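PDB 5FOO: 6-phospho-beta-d glycosidase from Streptococcus pyogenes, which probably hydrolyses 6-phospho-beta-glucosides, acting as a retaining-type family 1 glycoside hydrolase built on a TIM barrel. Local coordinates for residues A54-T63 / Y98-N109; T381-I390 / R445-F453. The protein carries 1 engineered substitution. One frame throughout, in Å; residues are numbered along the deposited sequence.

Both contacts lie on the outer helical layer of one TIM barrel, and both segments of contact 1 precede those of contact 2 along the chain. Contact 1 pairs helices 54-67 and 93-108, which flank strand 72-76 in sequence. Contact 2 joins the approach to helix 387-405 with the start of helix 448-459, on either side of strand 410-416 in sequence. Because the barrel is closed, its last helices come round to its first: the contact centres are about 23 Å apart and their nearest atoms about 8 Å, without touching. A salt bridge from D61 of contact 1 to R444, just before contact 2, spans this seam. In contact 2 the R389 side chain comes to about 10 Å from bound 6-phosphocyclophellitol.

Contact 1 of 2, residues A54-T63 / Y98-N109; sequences AYHQIESDLT and YYNRVIDACLAN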
loop_
_atom_site.group_PDB
_atom_site.type_symbol
_atom_site.label_atom_id
_atom_site.label_comp_id
_atom_site.label_asym_id
_atom_site.label_seq_id
_atom_site.Cartn_x
_atom_site.Cartn_y
_atom_site.Cartn_z
ATOM N N ALA A 54 -11.413 4.839 14.101
ATOM C CA ALA A 54 -11.649 5.905 13.121
ATOM C C ALA A 54 -13.127 6.006 12.688
ATOM O O ALA A 54 -13.587 7.098 12.292
ATOM C CB ALA A 54 -10.732 5.761 11.925
ATOM N N TYR A 55 -13.890 4.915 12.774
ATOM C CA TYR A 55 -15.311 5.031 12.561
ATOM C C TYR A 55 -15.918 6.228 13.369
ATOM O O TYR A 55 -16.720 7.034 12.828
ATOM C CB TYR A 55 -16.081 3.727 12.802
ATOM C CG TYR A 55 -17.566 3.889 12.511
ATOM C CD1 TYR A 55 -18.051 3.783 11.220
ATOM C CD2 TYR A 55 -18.483 4.215 13.530
ATOM C CE1 TYR A 55 -19.393 4.010 10.938
ATOM C CE2 TYR A 55 -19.835 4.388 13.250
ATOM C CZ TYR A 55 -20.278 4.294 11.944
ATOM O OH TYR A 55 -21.634 4.467 11.610
ATOM N N HIS A 56 -15.495 6.353 14.640
ATOM C CA HIS A 56 -15.971 7.393 15.512
ATOM C C HIS A 56 -15.098 8.640 15.478
ATOM O O HIS A 56 -15.618 9.739 15.505
ATOM C CB HIS A 56 -16.086 6.858 16.929
ATOM C CG HIS A 56 -17.078 5.745 17.084
ATOM N ND1 HIS A 56 -16.706 4.451 17.381
ATOM C CD2 HIS A 56 -18.430 5.749 17.072
ATOM C CE1 HIS A 56 -17.793 3.705 17.504
ATOM N NE2 HIS A 56 -18.852 4.464 17.316
ATOM N N GLN A 57 -13.793 8.496 15.370
ATOM C CA GLN A 57 -12.869 9.612 15.582
ATOM C C GLN A 57 -12.256 10.274 14.346
ATOM O O GLN A 57 -11.375 11.095 14.488
ATOM C CB GLN A 57 -11.724 9.117 16.486
ATOM C CG GLN A 57 -12.211 8.740 17.885
ATOM C CD GLN A 57 -11.052 8.668 18.882
ATOM O OE1 GLN A 57 -10.297 9.627 19.024
ATOM N NE2 GLN A 57 -10.870 7.525 19.522
ATOM N N ILE A 58 -12.687 9.933 13.146
ATOM C CA ILE A 58 -12.106 10.521 11.960
ATOM C C ILE A 58 -12.113 12.047 11.986
ATOM O O ILE A 58 -11.079 12.687 11.651
ATOM C CB ILE A 58 -12.682 9.905 10.632
ATOM C CG1 ILE A 58 -11.815 10.325 9.443
ATOM C CG2 ILE A 58 -14.126 10.309 10.447
ATOM C CD1 ILE A 58 -10.385 9.875 9.510
ATOM N N GLU A 59 -13.215 12.652 12.392
ATOM C CA GLU A 59 -13.291 14.136 12.396
ATOM C C GLU A 59 -12.270 14.714 13.359
ATOM O O GLU A 59 -11.459 15.546 12.967
ATOM C CB GLU A 59 -14.659 14.672 12.860
ATOM C CG GLU A 59 -15.777 14.552 11.868
ATOM C CD GLU A 59 -16.474 13.213 11.917
ATOM O OE1 GLU A 59 -16.032 12.270 12.666
ATOM O OE2 GLU A 59 -17.457 13.111 11.148
ATOM N N SER A 60 -12.272 14.236 14.612
ATOM C CA SER A 60 -11.280 14.764 15.589
ATOM C C SER A 60 -9.842 14.421 15.208
ATOM O O SER A 60 -8.950 15.271 15.365
ATOM C CB SER A 60 -11.570 14.306 17.015
ATOM O OG SER A 60 -11.577 12.905 17.051
ATOM N N ASP A 61 -9.610 13.235 14.622
ATOM C CA ASP A 61 -8.280 12.868 14.063
ATOM C C ASP A 61 -7.817 13.858 12.988
ATOM O O ASP A 61 -6.641 14.322 12.978
ATOM C CB ASP A 61 -8.330 11.469 13.406
ATOM C CG ASP A 61 -8.303 10.289 14.426
ATOM O OD1 ASP A 61 -8.244 10.548 15.670
ATOM O OD2 ASP A 61 -8.327 9.097 13.967
ATOM N N LEU A 62 -8.702 14.178 12.037
ATOM C CA LEU A 62 -8.246 15.093 10.944
ATOM C C LEU A 62 -7.988 16.524 11.471
ATOM O O LEU A 62 -7.045 17.175 11.083
ATOM C CB LEU A 62 -9.228 15.105 9.784
ATOM C CG LEU A 62 -9.239 13.745 9.050
ATOM C CD1 LEU A 62 -10.489 13.692 8.229
ATOM C CD2 LEU A 62 -8.012 13.569 8.165
ATOM N N THR A 63 -8.780 16.939 12.438
ATOM C CA THR A 63 -8.525 18.178 13.126
ATOM C C THR A 63 -7.119 18.146 13.766
ATOM O O THR A 63 -6.330 19.072 13.562
ATOM C CB THR A 63 -9.664 18.498 14.134
ATOM O OG1 THR A 63 -10.868 18.673 13.407
ATOM C CG2 THR A 63 -9.393 19.769 14.914
ATOM N N TYR A 98 -20.784 7.309 6.091
ATOM C CA TYR A 98 -19.442 7.246 6.721
ATOM C C TYR A 98 -18.337 7.861 5.830
ATOM O O TYR A 98 -17.568 8.693 6.286
ATOM C CB TYR A 98 -19.015 5.838 7.230
ATOM C CG TYR A 98 -17.632 5.904 7.806
ATOM C CD1 TYR A 98 -17.389 6.562 9.011
ATOM C CD2 TYR A 98 -16.533 5.418 7.114
ATOM C CE1 TYR A 98 -16.111 6.699 9.512
ATOM C CE2 TYR A 98 -15.256 5.540 7.611
ATOM C CZ TYR A 98 -15.044 6.177 8.815
ATOM O OH TYR A 98 -13.758 6.339 9.300
ATOM N N TYR A 99 -18.268 7.490 4.562
ATOM C CA TYR A 99 -17.197 7.993 3.680
ATOM C C TYR A 99 -17.447 9.491 3.323
ATOM O O TYR A 99 -16.500 10.303 3.181
ATOM C CB TYR A 99 -16.953 7.040 2.476
ATOM C CG TYR A 99 -16.309 5.756 2.962
ATOM C CD1 TYR A 99 -15.034 5.788 3.514
ATOM C CD2 TYR A 99 -16.994 4.507 2.923
ATOM C CE1 TYR A 99 -14.448 4.652 4.008
ATOM C CE2 TYR A 99 -16.414 3.361 3.423
ATOM C CZ TYR A 99 -15.155 3.441 3.976
ATOM O OH TYR A 99 -14.559 2.328 4.533
ATOM N N ASN A 100 -18.720 9.892 3.338
ATOM C CA ASN A 100 -19.013 11.325 3.207
ATOM C C ASN A 100 -18.471 12.109 4.427
ATOM O O ASN A 100 -17.900 13.171 4.225
ATOM C CB ASN A 100 -20.476 11.588 2.896
ATOM C CG ASN A 100 -20.787 11.440 1.409
ATOM O OD1 ASN A 100 -19.960 11.801 0.560
ATOM N ND2 ASN A 100 -21.973 10.862 1.084
ATOM N N ARG A 101 -18.568 11.539 5.638
ATOM C CA ARG A 101 -17.984 12.165 6.859
ATOM C C ARG A 101 -16.466 12.291 6.691
ATOM O O ARG A 101 -15.931 13.367 6.864
ATOM C CB ARG A 101 -18.301 11.374 8.151
ATOM C CG ARG A 101 -19.657 11.582 8.804
ATOM C CD ARG A 101 -19.928 10.617 9.992
ATOM N NE ARG A 101 -18.821 10.600 10.971
ATOM C CZ ARG A 101 -18.389 9.515 11.646
ATOM N NH1 ARG A 101 -18.968 8.335 11.513
ATOM N NH2 ARG A 101 -17.382 9.621 12.478
ATOM N N VAL A 102 -15.790 11.211 6.287
ATOM C CA VAL A 102 -14.353 11.229 6.109
ATOM C C VAL A 102 -13.914 12.319 5.117
ATOM O O VAL A 102 -12.995 13.114 5.351
ATOM C CB VAL A 102 -13.809 9.853 5.555
ATOM C CG1 VAL A 102 -12.324 9.950 5.357
ATOM C CG2 VAL A 102 -14.130 8.687 6.463
ATOM N N ILE A 103 -14.502 12.288 3.948
ATOM C CA ILE A 103 -14.102 13.244 2.912
ATOM C C ILE A 103 -14.430 14.716 3.298
ATOM O O ILE A 103 -13.589 15.640 3.114
ATOM C CB ILE A 103 -14.777 12.856 1.574
ATOM C CG1 ILE A 103 -14.172 11.494 1.060
ATOM C CG2 ILE A 103 -14.680 14.005 0.533
ATOM C CD1 ILE A 103 -15.126 10.679 0.251
ATOM N N ASP A 104 -15.642 14.944 3.818
ATOM C CA ASP A 104 -16.020 16.328 4.197
ATOM C C ASP A 104 -15.125 16.858 5.321
ATOM O O ASP A 104 -14.752 18.015 5.290
ATOM C CB ASP A 104 -17.478 16.434 4.612
ATOM C CG ASP A 104 -18.452 16.227 3.435
ATOM O OD1 ASP A 104 -18.090 16.395 2.256
ATOM O OD2 ASP A 104 -19.595 15.816 3.728
ATOM N N ALA A 105 -14.750 15.992 6.279
ATOM C CA ALA A 105 -13.856 16.407 7.366
ATOM C C ALA A 105 -12.464 16.711 6.808
ATOM O O ALA A 105 -11.815 17.665 7.203
ATOM C CB ALA A 105 -13.802 15.330 8.434
ATOM N N CYS A 106 -12.032 15.978 5.798
ATOM C CA CYS A 106 -10.775 16.291 5.165
ATOM C C CYS A 106 -10.791 17.727 4.634
ATOM O O CYS A 106 -9.910 18.546 4.979
ATOM C CB CYS A 106 -10.426 15.309 4.037
ATOM S SG CYS A 106 -9.659 13.733 4.518
ATOM N N LEU A 107 -11.762 18.017 3.766
ATOM C CA LEU A 107 -11.840 19.344 3.130
ATOM C C LEU A 107 -12.053 20.441 4.175
ATOM O O LEU A 107 -11.342 21.413 4.131
ATOM C CB LEU A 107 -12.908 19.398 2.042
ATOM C CG LEU A 107 -12.763 18.380 0.912
ATOM C CD1 LEU A 107 -13.892 18.614 -0.082
ATOM C CD2 LEU A 107 -11.398 18.545 0.264
ATOM N N ALA A 108 -12.925 20.229 5.176
ATOM C CA ALA A 108 -13.128 21.240 6.215
ATOM C C ALA A 108 -11.831 21.562 6.944
ATOM O O ALA A 108 -11.662 22.674 7.395
ATOM C CB ALA A 108 -14.219 20.840 7.204
ATOM N N ASN A 109 -10.887 20.619 7.012
ATOM C CA ASN A 109 -9.596 20.896 7.628
ATOM C C ASN A 109 -8.516 21.339 6.707
ATOM O O ASN A 109 -7.381 21.457 7.146
ATOM C CB ASN A 109 -9.178 19.659 8.449
ATOM C CG ASN A 109 -9.956 19.559 9.752
ATOM O OD1 ASN A 109 -9.739 20.362 10.682
ATOM N ND2 ASN A 109 -10.910 18.603 9.824
HETATM O O HOH W 1 -21.278 7.421 9.798
HETATM O O HOH W 2 -17.319 14.870 8.592
HETATM O O HOH W 3 -12.922 17.383 11.452
#
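R101 reaches across to helix 54-67 and binds it at two places. Side-on, its NE donates to E59 OE2 (2.9 Å) and its NH2 to E59 OE1 (3.0 Å), both on syn lone pairs, with carboxylate and guanidinium planes only 6° apart. End-on, NH2 and NH1 converge on the carbonyl Y55 O, NH2 at 2.7 Å. The helix is kinked here and E59 N makes no bond to the turn before; R101 takes up the oxygen in its place. A bend at chi3 swings the guanidinium to where it serves both partners.

Next to it the Y55 and Y98 rings lie near parallel (planes at 21°) but slid apart, with little overlap, CD1 of Y55 lying 3.6 Å from CD1 of Y98; the hydroxyl of Y55 is held by D94. Further along, I58 CG1 meets V102 CG2, and L62 CD1 sits 3.7 Å from A105 CB and also touches C106 SG. At the far end N109 ND2 donates to A105 O and, through a water, reaches E59 O.

The axes run 9.2 Å apart and nearly parallel (7°), as neighbouring helices running the same way in the outer layer of a TIM barrel, with I58 and L62 also packing on Y73 of strand 72-76.

Contact 2 of 2, residues T381-I390 / R445-F453; sequences TGQIQDDYRI and RPKASAYWF
The start of helix 448-459 is held here by the loop that leads into helix 387-405. D386, at the centre of an inverse gamma turn, grips the other segment through both carboxylate oxygens. It stands at the N-cap position of its own helix without capping it; instead its carboxylate turns to the other segment, with CG between the backbone N and the carbonyl carbon (chi1 55°). OD1 accepts from S449 N (2.8 Å) and OD2 from S449 OG (2.6 Å), both on the syn side but tilted out of the carboxylate plane. The anti lone pair of OD2 takes R389 NH1 (2.8 Å) in a salt bridge, so two donors grip that oxygen. Backbone joins in: A448 N points almost straight at I384 O, 3.0 Å away.

Beside the carboxylate, I384 and K447 run side by side. The ammonium of K447 comes within 3.5 Å of R389 NH1, two like charges, with E374 making salt bridges to both, which probably offsets their closeness; D420 also holds the lysine.

On the other side, I390 places CG2 over the face of W452, 3.7 Å from the centroid of its five-membered ring, a CH-pi contact, while CD1 touches W452 CB. At the opposite end R445, extended from CG to NE, sends NH1 and NH2 from one face to T381 O, NH1 at 3.0 Å, although T381 is poorly ordered. Its guanidinium lies over the G382-Q383 peptide, Q383 N standing 3.4 Å above its plane. A water accepts from I384 N and lies near P446 O.

Strand 444-446 pairs antiparallel with 435-437, W452 continues onto L393, K394 and L397 of helix 387-405, and F453 reaches Y413 and V415 of barrel strand 410-416.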
loop_
_atom_site.group_PDB
_atom_site.type_symbol
_atom_site.label_atom_id
_atom_site.label_comp_id
_atom_site.label_asym_id
_atom_site.label_seq_id
_atom_site.Cartn_x
_atom_site.Cartn_y
_atom_site.Cartn_z
ATOM N N THR A 381 7.028 14.166 30.814
ATOM C CA THR A 381 5.701 14.637 30.465
ATOM C C THR A 381 4.730 13.569 30.011
ATOM O O THR A 381 3.567 13.876 29.882
ATOM C CB THR A 381 5.732 15.816 29.461
ATOM O OG1 THR A 381 4.405 16.331 29.341
ATOM C CG2 THR A 381 6.240 15.451 28.068
ATOM N N GLY A 382 5.179 12.337 29.788
ATOM C CA GLY A 382 4.338 11.281 29.212
ATOM C C GLY A 382 4.348 11.118 27.685
ATOM O O GLY A 382 3.849 10.142 27.164
ATOM N N GLN A 383 4.934 12.068 26.972
ATOM C CA GLN A 383 5.094 12.005 25.532
ATOM C C GLN A 383 6.158 11.012 25.176
ATOM O O GLN A 383 7.241 11.106 25.708
ATOM C CB GLN A 383 5.545 13.353 25.013
ATOM C CG GLN A 383 5.846 13.395 23.521
ATOM C CD GLN A 383 6.104 14.802 23.008
ATOM O OE1 GLN A 383 7.227 15.162 22.646
ATOM N NE2 GLN A 383 5.054 15.590 22.956
ATOM N N ILE A 384 5.860 10.121 24.231
ATOM C CA ILE A 384 6.842 9.245 23.644
ATOM C C ILE A 384 7.924 10.023 22.897
ATOM O O ILE A 384 7.617 10.740 21.992
ATOM C CB ILE A 384 6.182 8.203 22.716
ATOM C CG1 ILE A 384 5.231 7.297 23.518
ATOM C CG2 ILE A 384 7.248 7.339 22.061
ATOM C CD1 ILE A 384 4.392 6.341 22.680
ATOM N N GLN A 385 9.190 9.857 23.293
ATOM C CA GLN A 385 10.339 10.490 22.633
ATOM C C GLN A 385 10.902 9.582 21.628
ATOM O O GLN A 385 11.918 8.948 21.861
ATOM C CB GLN A 385 11.437 10.823 23.641
ATOM C CG GLN A 385 10.928 11.721 24.741
ATOM C CD GLN A 385 10.236 12.980 24.208
ATOM O OE1 GLN A 385 9.026 13.146 24.356
ATOM N NE2 GLN A 385 10.996 13.855 23.589
ATOM N N ASP A 386 10.268 9.552 20.464
ATOM C CA ASP A 386 10.648 8.617 19.401
ATOM C C ASP A 386 11.675 9.202 18.490
ATOM O O ASP A 386 11.414 9.373 17.276
ATOM C CB ASP A 386 9.410 8.134 18.611
ATOM C CG ASP A 386 8.552 9.276 18.030
ATOM O OD1 ASP A 386 8.613 10.449 18.485
ATOM O OD2 ASP A 386 7.741 8.980 17.142
ATOM N N ASP A 387 12.861 9.514 19.024
ATOM C CA ASP A 387 13.922 10.071 18.161
ATOM C C ASP A 387 14.447 9.087 17.124
ATOM O O ASP A 387 14.903 9.527 16.069
ATOM C CB ASP A 387 15.033 10.861 18.876
ATOM C CG ASP A 387 15.498 10.230 20.120
ATOM O OD1 ASP A 387 15.764 9.001 20.120
ATOM O OD2 ASP A 387 15.597 10.991 21.115
ATOM N N TYR A 388 14.385 7.774 17.401
ATOM C CA TYR A 388 14.613 6.771 16.360
ATOM C C TYR A 388 13.702 7.006 15.117
ATOM O O TYR A 388 14.123 6.803 14.010
ATOM C CB TYR A 388 14.416 5.356 16.878
ATOM C CG TYR A 388 13.124 5.180 17.630
ATOM C CD1 TYR A 388 13.072 5.381 19.005
ATOM C CD2 TYR A 388 11.965 4.774 16.984
ATOM C CE1 TYR A 388 11.865 5.246 19.708
ATOM C CE2 TYR A 388 10.763 4.600 17.678
ATOM C CZ TYR A 388 10.729 4.842 19.040
ATOM O OH TYR A 388 9.589 4.716 19.752
ATOM N N ARG A 389 12.443 7.404 15.311
ATOM C CA ARG A 389 11.505 7.597 14.172
ATOM C C ARG A 389 11.818 8.903 13.386
ATOM O O ARG A 389 11.862 8.934 12.157
ATOM C CB ARG A 389 10.062 7.595 14.676
ATOM C CG ARG A 389 9.054 7.750 13.548
ATOM C CD ARG A 389 7.660 7.391 13.974
ATOM N NE ARG A 389 7.626 5.984 14.292
ATOM C CZ ARG A 389 7.477 5.468 15.507
ATOM N NH1 ARG A 389 7.315 6.249 16.594
ATOM N NH2 ARG A 389 7.502 4.118 15.629
ATOM N N ILE A 390 12.069 9.979 14.126
ATOM C CA ILE A 390 12.606 11.237 13.562
ATOM C C ILE A 390 13.832 11.000 12.707
ATOM O O ILE A 390 13.858 11.363 11.510
ATOM C CB ILE A 390 12.916 12.234 14.663
ATOM C CG1 ILE A 390 11.580 12.656 15.314
ATOM C CG2 ILE A 390 13.719 13.435 14.116
ATOM C CD1 ILE A 390 11.720 13.569 16.532
ATOM N N ARG A 445 -2.238 10.526 21.612
ATOM C CA ARG A 445 -1.266 11.427 22.141
ATOM C C ARG A 445 -0.100 11.563 21.193
ATOM O O ARG A 445 0.630 10.589 20.962
ATOM C CB ARG A 445 -0.760 10.906 23.495
ATOM C CG ARG A 445 0.318 11.832 24.009
ATOM C CD ARG A 445 0.471 11.836 25.514
ATOM N NE ARG A 445 1.214 13.058 25.842
ATOM C CZ ARG A 445 1.685 13.400 27.041
ATOM N NH1 ARG A 445 1.507 12.609 28.105
ATOM N NH2 ARG A 445 2.362 14.551 27.158
ATOM N N PRO A 446 0.107 12.771 20.647
ATOM C CA PRO A 446 1.239 13.006 19.714
ATOM C C PRO A 446 2.559 12.587 20.298
ATOM O O PRO A 446 2.805 12.841 21.480
ATOM C CB PRO A 446 1.237 14.521 19.547
ATOM C CG PRO A 446 -0.230 14.886 19.682
ATOM C CD PRO A 446 -0.815 13.936 20.709
ATOM N N LYS A 447 3.416 12.002 19.468
ATOM C CA LYS A 447 4.775 11.659 19.876
ATOM C C LYS A 447 5.673 12.800 19.436
ATOM O O LYS A 447 5.255 13.700 18.654
ATOM C CB LYS A 447 5.249 10.329 19.254
ATOM C CG LYS A 447 4.244 9.212 19.312
ATOM C CD LYS A 447 4.823 7.894 18.771
ATOM C CE LYS A 447 3.736 6.834 18.623
ATOM N NZ LYS A 447 4.069 5.723 17.698
ATOM N N ALA A 448 6.909 12.794 19.932
ATOM C CA ALA A 448 7.864 13.787 19.463
ATOM C C ALA A 448 7.961 13.878 17.937
ATOM O O ALA A 448 8.238 14.957 17.417
ATOM C CB ALA A 448 9.239 13.525 20.013
ATOM N N SER A 449 7.800 12.768 17.228
ATOM C CA SER A 449 7.974 12.812 15.779
ATOM C C SER A 449 6.840 13.593 15.131
ATOM O O SER A 449 7.047 14.166 14.087
ATOM C CB SER A 449 8.079 11.433 15.152
ATOM O OG SER A 449 6.929 10.748 15.469
ATOM N N ALA A 450 5.678 13.664 15.763
ATOM C CA ALA A 450 4.579 14.467 15.220
ATOM C C ALA A 450 4.930 15.959 15.149
ATOM O O ALA A 450 4.538 16.618 14.172
ATOM C CB ALA A 450 3.318 14.282 16.044
ATOM N N TYR A 451 5.605 16.484 16.193
ATOM C CA TYR A 451 6.036 17.889 16.241
ATOM C C TYR A 451 7.207 18.114 15.318
ATOM O O TYR A 451 7.315 19.181 14.704
ATOM C CB TYR A 451 6.314 18.388 17.683
ATOM C CG TYR A 451 5.050 18.322 18.490
ATOM C CD1 TYR A 451 3.972 19.203 18.233
ATOM C CD2 TYR A 451 4.891 17.367 19.471
ATOM C CE1 TYR A 451 2.788 19.112 18.946
ATOM C CE2 TYR A 451 3.718 17.246 20.168
ATOM C CZ TYR A 451 2.685 18.112 19.899
ATOM O OH TYR A 451 1.561 17.966 20.615
ATOM N N TRP A 452 8.058 17.125 15.139
ATOM C CA TRP A 452 9.128 17.282 14.182
ATOM C C TRP A 452 8.574 17.352 12.748
ATOM O O TRP A 452 9.022 18.211 11.932
ATOM C CB TRP A 452 10.179 16.209 14.303
ATOM C CG TRP A 452 11.188 16.202 13.186
ATOM C CD1 TRP A 452 12.385 16.887 13.113
ATOM C CD2 TRP A 452 11.098 15.424 12.001
ATOM N NE1 TRP A 452 13.002 16.611 11.911
ATOM C CE2 TRP A 452 12.229 15.714 11.220
ATOM C CE3 TRP A 452 10.129 14.523 11.502
ATOM C CZ2 TRP A 452 12.436 15.125 9.978
ATOM C CZ3 TRP A 452 10.334 13.944 10.270
ATOM C CH2 TRP A 452 11.492 14.229 9.527
ATOM N N PHE A 453 7.615 16.479 12.431
ATOM C CA PHE A 453 7.136 16.390 11.062
ATOM C C PHE A 453 6.281 17.625 10.778
ATOM O O PHE A 453 6.245 18.082 9.673
ATOM C CB PHE A 453 6.315 15.106 10.849
ATOM C CG PHE A 453 5.905 14.876 9.421
ATOM C CD1 PHE A 453 6.860 14.672 8.460
ATOM C CD2 PHE A 453 4.575 14.805 9.067
ATOM C CE1 PHE A 453 6.504 14.446 7.133
ATOM C CE2 PHE A 453 4.194 14.499 7.761
ATOM C CZ PHE A 453 5.167 14.389 6.795
HETATM O O HOH W 4 3.204 10.012 23.115
#